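Local coordinates for regulatory protein PcrH (Pseudomonas aeruginosa, PDB 2XCC) that probably acts as a type III secretion chaperone that binds the translocator proteins of the secretion system before their export, at residues 54-59 and 85-90; 70-75 and 90-95. One frame throughout, in Å; residues are numbered along the deposited sequence.

Overall arrangement
Both interactions use helix 87-99. Interaction 1 joins residues 85-90, at the beginning of that helix region, to helix 52-64. Interaction 2 joins its middle to helix 68-81, which comes between those two helices in the sequence. The two contacts adjoin, with F88 of interaction 1 packing on Y75 of interaction 2. Both are partly buried. Interaction 1 is centred about 2 Å from the centre of the chain, interaction 2 about 7 Å. Their chemistry differs. In interaction 1 a leucine lies against a salt-bridged arginine and a phenylalanine. Interaction 2 is an antiparallel helix pair filled by a leucine, two alanines, a cysteine and a tyrosine-histidine pair.

Interaction 1: residues 54-59 and 85-90; sequences YFLGLG and EPRFPF
The carboxylate oxygen OE2 of E85 is gripped twice by R87, the residue on which L56 packs. The backbone N of R87 donates to its anti lone pair, with N to OE2 at 3.1 Å. This is a capping bond, at the turn that leads into the helix. The side-chain NE of R87 also reaches OE2, in a salt bridge whose modelled length is doubtfully short. The second oxygen is held too: R87 NH2 lies 2.8 Å from E85 OE1 and meets it from above the carboxylate plane, 41° out of it. The arginine chain bends at chi3 (-66°), which brings the guanidinium back to the glutamate; the pairing with both carboxylate oxygens probably limits its rotation.

Helix 52-64 delivers L56 to this group. Its CD1 sits over the centre of one guanidinium face, 3.3 Å from R87 CZ. The two side chains cross at about a right angle. The other methyl, CD2, rests on the arginine stem, 3.9 Å from R87 CB.

The all-helical array resembles the tetratricopeptide-repeat fold of the type III secretion chaperones. Here the contact skips helix 68-81, which comes between the two segments in sequence. F88 makes the apolar half. Its CE1 lies 3.9 Å from L56 CG and 3.7 Å from the backbone N of L56, approached obliquely. The backbone C of F55 stands at the edge of the F88 ring, 4.1 Å from CE1. F88 also packs on Y75 and A79 of helix 68-81. The F55 ring meets that of Y77 and packs on L80 of the second subunit.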
loop_
_atom_site.group_PDB
_atom_site.type_symbol
_atom_site.label_atom_id
_atom_site.label_comp_id
_atom_site.label_asym_id
_atom_site.label_seq_id
_atom_site.Cartn_x
_atom_site.Cartn_y
_atom_site.Cartn_z
ATOM N N TYR A 54 4.579 -8.080 -6.959
ATOM C CA TYR A 54 3.954 -8.907 -5.922
ATOM C C TYR A 54 2.608 -8.382 -5.557
ATOM O O TYR A 54 1.715 -9.145 -5.168
ATOM C CB TYR A 54 4.754 -8.939 -4.635
ATOM C CG TYR A 54 6.137 -9.506 -4.757
ATOM C CD1 TYR A 54 6.469 -10.396 -5.780
ATOM C CD2 TYR A 54 7.127 -9.142 -3.845
ATOM C CE1 TYR A 54 7.765 -10.897 -5.898
ATOM C CE2 TYR A 54 8.418 -9.650 -3.948
ATOM C CZ TYR A 54 8.723 -10.530 -4.975
ATOM O OH TYR A 54 9.982 -11.045 -5.060
ATOM N N PHE A 55 2.471 -7.068 -5.660
ATOM C CA PHE A 55 1.144 -6.451 -5.592
ATOM C C PHE A 55 0.349 -6.659 -6.868
ATOM O O PHE A 55 -0.808 -7.026 -6.795
ATOM C CB PHE A 55 1.245 -5.033 -5.098
ATOM C CG PHE A 55 1.980 -4.960 -3.849
ATOM C CD1 PHE A 55 1.319 -5.000 -2.643
ATOM C CD2 PHE A 55 3.354 -4.942 -3.847
ATOM C CE1 PHE A 55 2.057 -4.972 -1.439
ATOM C CE2 PHE A 55 4.094 -4.885 -2.643
ATOM C CZ PHE A 55 3.430 -4.898 -1.463
ATOM N N LEU A 56 0.979 -6.592 -8.024
ATOM C CA LEU A 56 0.268 -7.077 -9.193
ATOM C C LEU A 56 -0.307 -8.444 -8.936
ATOM O O LEU A 56 -1.475 -8.660 -9.222
ATOM C CB LEU A 56 1.144 -7.117 -10.445
ATOM C CG LEU A 56 1.037 -5.949 -11.390
ATOM C CD1 LEU A 56 1.867 -6.304 -12.687
ATOM C CD2 LEU A 56 -0.445 -5.607 -11.742
ATOM N N GLY A 57 0.497 -9.368 -8.402
ATOM C CA GLY A 57 0.063 -10.770 -8.222
ATOM C C GLY A 57 -1.018 -10.852 -7.126
ATOM O O GLY A 57 -2.115 -11.416 -7.312
ATOM N N LEU A 58 -0.737 -10.219 -5.999
ATOM C CA LEU A 58 -1.728 -10.222 -4.889
ATOM C C LEU A 58 -3.115 -9.728 -5.385
ATOM O O LEU A 58 -4.098 -10.459 -5.353
ATOM C CB LEU A 58 -1.184 -9.353 -3.756
ATOM C CG LEU A 58 -2.187 -9.316 -2.565
ATOM C CD1 LEU A 58 -2.460 -10.710 -2.021
ATOM C CD2 LEU A 58 -1.660 -8.428 -1.448
ATOM N N GLY A 59 -3.171 -8.476 -5.865
ATOM C CA GLY A 59 -4.333 -7.934 -6.616
ATOM C C GLY A 59 -5.016 -8.926 -7.572
ATOM O O GLY A 59 -6.172 -9.300 -7.375
ATOM N N GLU A 85 3.653 1.769 -14.130
ATOM C CA GLU A 85 3.090 0.471 -14.436
ATOM C C GLU A 85 1.621 0.610 -14.764
ATOM O O GLU A 85 0.832 0.924 -13.886
ATOM C CB GLU A 85 3.341 -0.499 -13.264
ATOM C CG GLU A 85 2.626 -1.855 -13.360
ATOM C CD GLU A 85 2.991 -2.659 -14.598
ATOM O OE1 GLU A 85 4.157 -3.064 -14.738
ATOM O OE2 GLU A 85 2.083 -2.931 -15.415
ATOM N N PRO A 86 1.260 0.393 -16.043
ATOM C CA PRO A 86 -0.095 0.714 -16.451
ATOM C C PRO A 86 -1.115 -0.260 -15.931
ATOM O O PRO A 86 -2.317 0.102 -15.788
ATOM C CB PRO A 86 -0.037 0.685 -17.989
ATOM C CG PRO A 86 1.281 0.109 -18.363
ATOM C CD PRO A 86 2.174 0.361 -17.197
ATOM N N ARG A 87 -0.648 -1.475 -15.615
ATOM C CA ARG A 87 -1.551 -2.520 -15.207
ATOM C C ARG A 87 -2.215 -2.253 -13.870
ATOM O O ARG A 87 -3.335 -2.739 -13.643
ATOM C CB ARG A 87 -0.876 -3.865 -15.203
ATOM C CG ARG A 87 -0.677 -4.488 -16.572
ATOM C CD ARG A 87 0.321 -5.646 -16.480
ATOM N NE ARG A 87 1.698 -5.262 -16.126
ATOM C CZ ARG A 87 2.661 -6.152 -15.853
ATOM N NH1 ARG A 87 2.375 -7.445 -15.886
ATOM N NH2 ARG A 87 3.898 -5.764 -15.557
ATOM N N PHE A 88 -1.570 -1.481 -13.003
ATOM C CA PHE A 88 -2.249 -1.069 -11.757
ATOM C C PHE A 88 -3.574 -0.281 -12.074
ATOM O O PHE A 88 -4.636 -0.844 -11.922
ATOM C CB PHE A 88 -1.333 -0.313 -10.770
ATOM C CG PHE A 88 -0.245 -1.160 -10.171
ATOM C CD1 PHE A 88 -0.551 -2.251 -9.384
ATOM C CD2 PHE A 88 1.103 -0.872 -10.432
ATOM C CE1 PHE A 88 0.480 -3.040 -8.828
ATOM C CE2 PHE A 88 2.128 -1.670 -9.890
ATOM C CZ PHE A 88 1.811 -2.745 -9.084
ATOM N N PRO A 89 -3.485 0.980 -12.568
ATOM C CA PRO A 89 -4.720 1.697 -12.950
ATOM C C PRO A 89 -5.643 0.914 -13.872
ATOM O O PRO A 89 -6.834 0.906 -13.626
ATOM C CB PRO A 89 -4.210 2.959 -13.632
ATOM C CG PRO A 89 -2.748 2.693 -13.938
ATOM C CD PRO A 89 -2.279 1.759 -12.881
ATOM N N PHE A 90 -5.124 0.168 -14.861
ATOM C CA PHE A 90 -6.005 -0.746 -15.636
ATOM C C PHE A 90 -6.861 -1.808 -14.904
ATOM O O PHE A 90 -8.090 -1.849 -15.098
ATOM C CB PHE A 90 -5.258 -1.428 -16.740
ATOM C CG PHE A 90 -6.131 -2.348 -17.559
ATOM C CD1 PHE A 90 -6.741 -1.892 -18.733
ATOM C CD2 PHE A 90 -6.314 -3.684 -17.176
ATOM C CE1 PHE A 90 -7.542 -2.735 -19.493
ATOM C CE2 PHE A 90 -7.077 -4.547 -17.925
ATOM C CZ PHE A 90 -7.709 -4.075 -19.104
#

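Interaction 2: residues 70-75 and 90-95; sequences QALQSY and FHAAEC
The rings of Y75 and H91 lie near parallel but slid well apart. The planes are 29° from parallel and the centroids are 5.8 Å apart, so there is little overlap. The helices that carry them, 68-81 and 87-99, follow each other in the chain. Segments 70-75 and 90-95 run antiparallel, with their axes at 161° and 9.3 Å apart at closest approach. Such successive antiparallel helices build the tetratricopeptide-repeat fold, and the arrangement here is consistent with it.

The nearest approach of the two residues is made by the stem of H91: its CB lies 3.4 Å from Y75 CE2, oblique to the tyrosine ring. With Y75 CG anti to its carbonyl carbon (chi1 -74°), the ring reaches across to H91 and C95. Its OH is hydrogen-bonded to OE1 of Q63, on helix 52-64.

C95 approaches the same tyrosine differently. Its SG lies at the ring edge, in the ring plane, 3.8 Å from CE2 of Y75. This is a sulfur-aromatic contact made at the edge and not over a face. The sulfur also touches the small side chain of A71, with SG to CB at 3.6 Å.

L72 closes the interface with one branch. Its CD1 lies against A92 and C95, 3.5 Å from C95 CB and 3.7 Å from A92 CB, and also touches the carbonyl O of A92. Elsewhere L72 packs on H96 and L99 of that helix.

The H91 ring has F90 CD2 over the centre of one face. Its rotation is further set by E94, one turn on: H91 ND1 donates to E94 OE2 at 2.9 Å, reaching that oxygen from above the carboxylate plane.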
loop_
_atom_site.group_PDB
_atom_site.type_symbol
_atom_site.label_atom_id
_atom_site.label_comp_id
_atom_site.label_asym_id
_atom_site.label_seq_id
_atom_site.Cartn_x
_atom_site.Cartn_y
_atom_site.Cartn_z
ATOM N N GLN A 70 -10.409 -5.380 -1.781
ATOM C CA GLN A 70 -9.114 -5.896 -1.428
ATOM C C GLN A 70 -8.117 -5.852 -2.594
ATOM O O GLN A 70 -6.989 -5.411 -2.409
ATOM C CB GLN A 70 -9.262 -7.348 -0.946
ATOM C CG GLN A 70 -10.148 -7.501 0.307
ATOM C CD GLN A 70 -9.898 -8.848 0.989
ATOM O OE1 GLN A 70 -8.806 -9.081 1.479
ATOM N NE2 GLN A 70 -10.896 -9.725 1.017
ATOM N N ALA A 71 -8.548 -6.315 -3.767
ATOM C CA ALA A 71 -7.777 -6.175 -5.015
ATOM C C ALA A 71 -7.379 -4.726 -5.143
ATOM O O ALA A 71 -6.209 -4.393 -5.407
ATOM C CB ALA A 71 -8.597 -6.636 -6.222
ATOM N N LEU A 72 -8.354 -3.866 -4.857
ATOM C CA LEU A 72 -8.223 -2.474 -5.121
ATOM C C LEU A 72 -7.120 -1.917 -4.269
ATOM O O LEU A 72 -6.228 -1.232 -4.767
ATOM C CB LEU A 72 -9.575 -1.795 -4.916
ATOM C CG LEU A 72 -9.963 -0.676 -5.862
ATOM C CD1 LEU A 72 -9.535 -1.000 -7.284
ATOM C CD2 LEU A 72 -11.497 -0.472 -5.807
ATOM N N GLN A 73 -7.142 -2.245 -2.996
ATOM C CA GLN A 73 -6.016 -1.922 -2.099
ATOM C C GLN A 73 -4.635 -2.375 -2.638
ATOM O O GLN A 73 -3.727 -1.543 -2.659
ATOM C CB GLN A 73 -6.232 -2.571 -0.749
ATOM C CG GLN A 73 -7.021 -1.784 0.249
ATOM C CD GLN A 73 -7.679 -2.710 1.275
ATOM O OE1 GLN A 73 -7.003 -3.459 1.993
ATOM N NE2 GLN A 73 -8.998 -2.676 1.333
ATOM N N SER A 74 -4.442 -3.647 -3.071
ATOM C CA SER A 74 -3.089 -4.009 -3.554
ATOM C C SER A 74 -2.693 -3.131 -4.701
ATOM O O SER A 74 -1.609 -2.577 -4.687
ATOM C CB SER A 74 -2.877 -5.465 -3.963
ATOM O OG SER A 74 -3.563 -6.310 -3.105
ATOM N N TYR A 75 -3.580 -3.017 -5.682
ATOM C CA TYR A 75 -3.293 -2.288 -6.908
ATOM C C TYR A 75 -2.826 -0.858 -6.582
ATOM O O TYR A 75 -1.766 -0.381 -7.065
ATOM C CB TYR A 75 -4.533 -2.313 -7.775
ATOM C CG TYR A 75 -4.810 -3.673 -8.438
ATOM C CD1 TYR A 75 -3.774 -4.548 -8.753
ATOM C CD2 TYR A 75 -6.113 -4.057 -8.774
ATOM C CE1 TYR A 75 -4.017 -5.776 -9.383
ATOM C CE2 TYR A 75 -6.370 -5.301 -9.374
ATOM C CZ TYR A 75 -5.296 -6.143 -9.690
ATOM O OH TYR A 75 -5.534 -7.331 -10.346
ATOM N N PHE A 90 -5.124 0.168 -14.861
ATOM C CA PHE A 90 -6.005 -0.746 -15.636
ATOM C C PHE A 90 -6.861 -1.808 -14.904
ATOM O O PHE A 90 -8.090 -1.849 -15.098
ATOM C CB PHE A 90 -5.258 -1.428 -16.740
ATOM C CG PHE A 90 -6.131 -2.348 -17.559
ATOM C CD1 PHE A 90 -6.741 -1.892 -18.733
ATOM C CD2 PHE A 90 -6.314 -3.684 -17.176
ATOM C CE1 PHE A 90 -7.542 -2.735 -19.493
ATOM C CE2 PHE A 90 -7.077 -4.547 -17.925
ATOM C CZ PHE A 90 -7.709 -4.075 -19.104
ATOM N N HIS A 91 -6.240 -2.701 -14.100
ATOM C CA HIS A 91 -7.023 -3.629 -13.269
ATOM C C HIS A 91 -7.759 -3.006 -12.107
ATOM O O HIS A 91 -8.762 -3.585 -11.591
ATOM C CB HIS A 91 -6.172 -4.810 -12.765
ATOM C CG HIS A 91 -5.533 -5.599 -13.862
ATOM N ND1 HIS A 91 -6.222 -6.547 -14.600
ATOM C CD2 HIS A 91 -4.261 -5.598 -14.345
ATOM C CE1 HIS A 91 -5.416 -7.070 -15.514
ATOM N NE2 HIS A 91 -4.215 -6.527 -15.365
ATOM N N ALA A 92 -7.287 -1.871 -11.618
ATOM C CA ALA A 92 -8.086 -1.205 -10.596
ATOM C C ALA A 92 -9.485 -0.864 -11.206
ATOM O O ALA A 92 -10.562 -1.056 -10.582
ATOM C CB ALA A 92 -7.389 0.035 -10.129
ATOM N N ALA A 93 -9.446 -0.443 -12.465
ATOM C CA ALA A 93 -10.617 0.038 -13.130
ATOM C C ALA A 93 -11.590 -1.096 -13.369
ATOM O O ALA A 93 -12.820 -0.920 -13.157
ATOM C CB ALA A 93 -10.212 0.774 -14.432
ATOM N N GLU A 94 -11.079 -2.281 -13.746
ATOM C CA GLU A 94 -11.957 -3.465 -13.855
ATOM C C GLU A 94 -12.573 -3.775 -12.481
ATOM O O GLU A 94 -13.721 -4.234 -12.372
ATOM C CB GLU A 94 -11.203 -4.686 -14.314
ATOM C CG GLU A 94 -10.488 -4.638 -15.716
ATOM C CD GLU A 94 -9.801 -6.000 -16.068
ATOM O OE1 GLU A 94 -10.105 -6.534 -17.163
ATOM O OE2 GLU A 94 -9.006 -6.554 -15.227
ATOM N N CYS A 95 -11.801 -3.519 -11.422
ATOM C CA CYS A 95 -12.363 -3.682 -10.061
ATOM C C CYS A 95 -13.492 -2.685 -9.848
ATOM O O CYS A 95 -14.584 -3.080 -9.539
ATOM C CB CYS A 95 -11.286 -3.581 -8.954
ATOM S SG CYS A 95 -10.128 -4.962 -9.035
#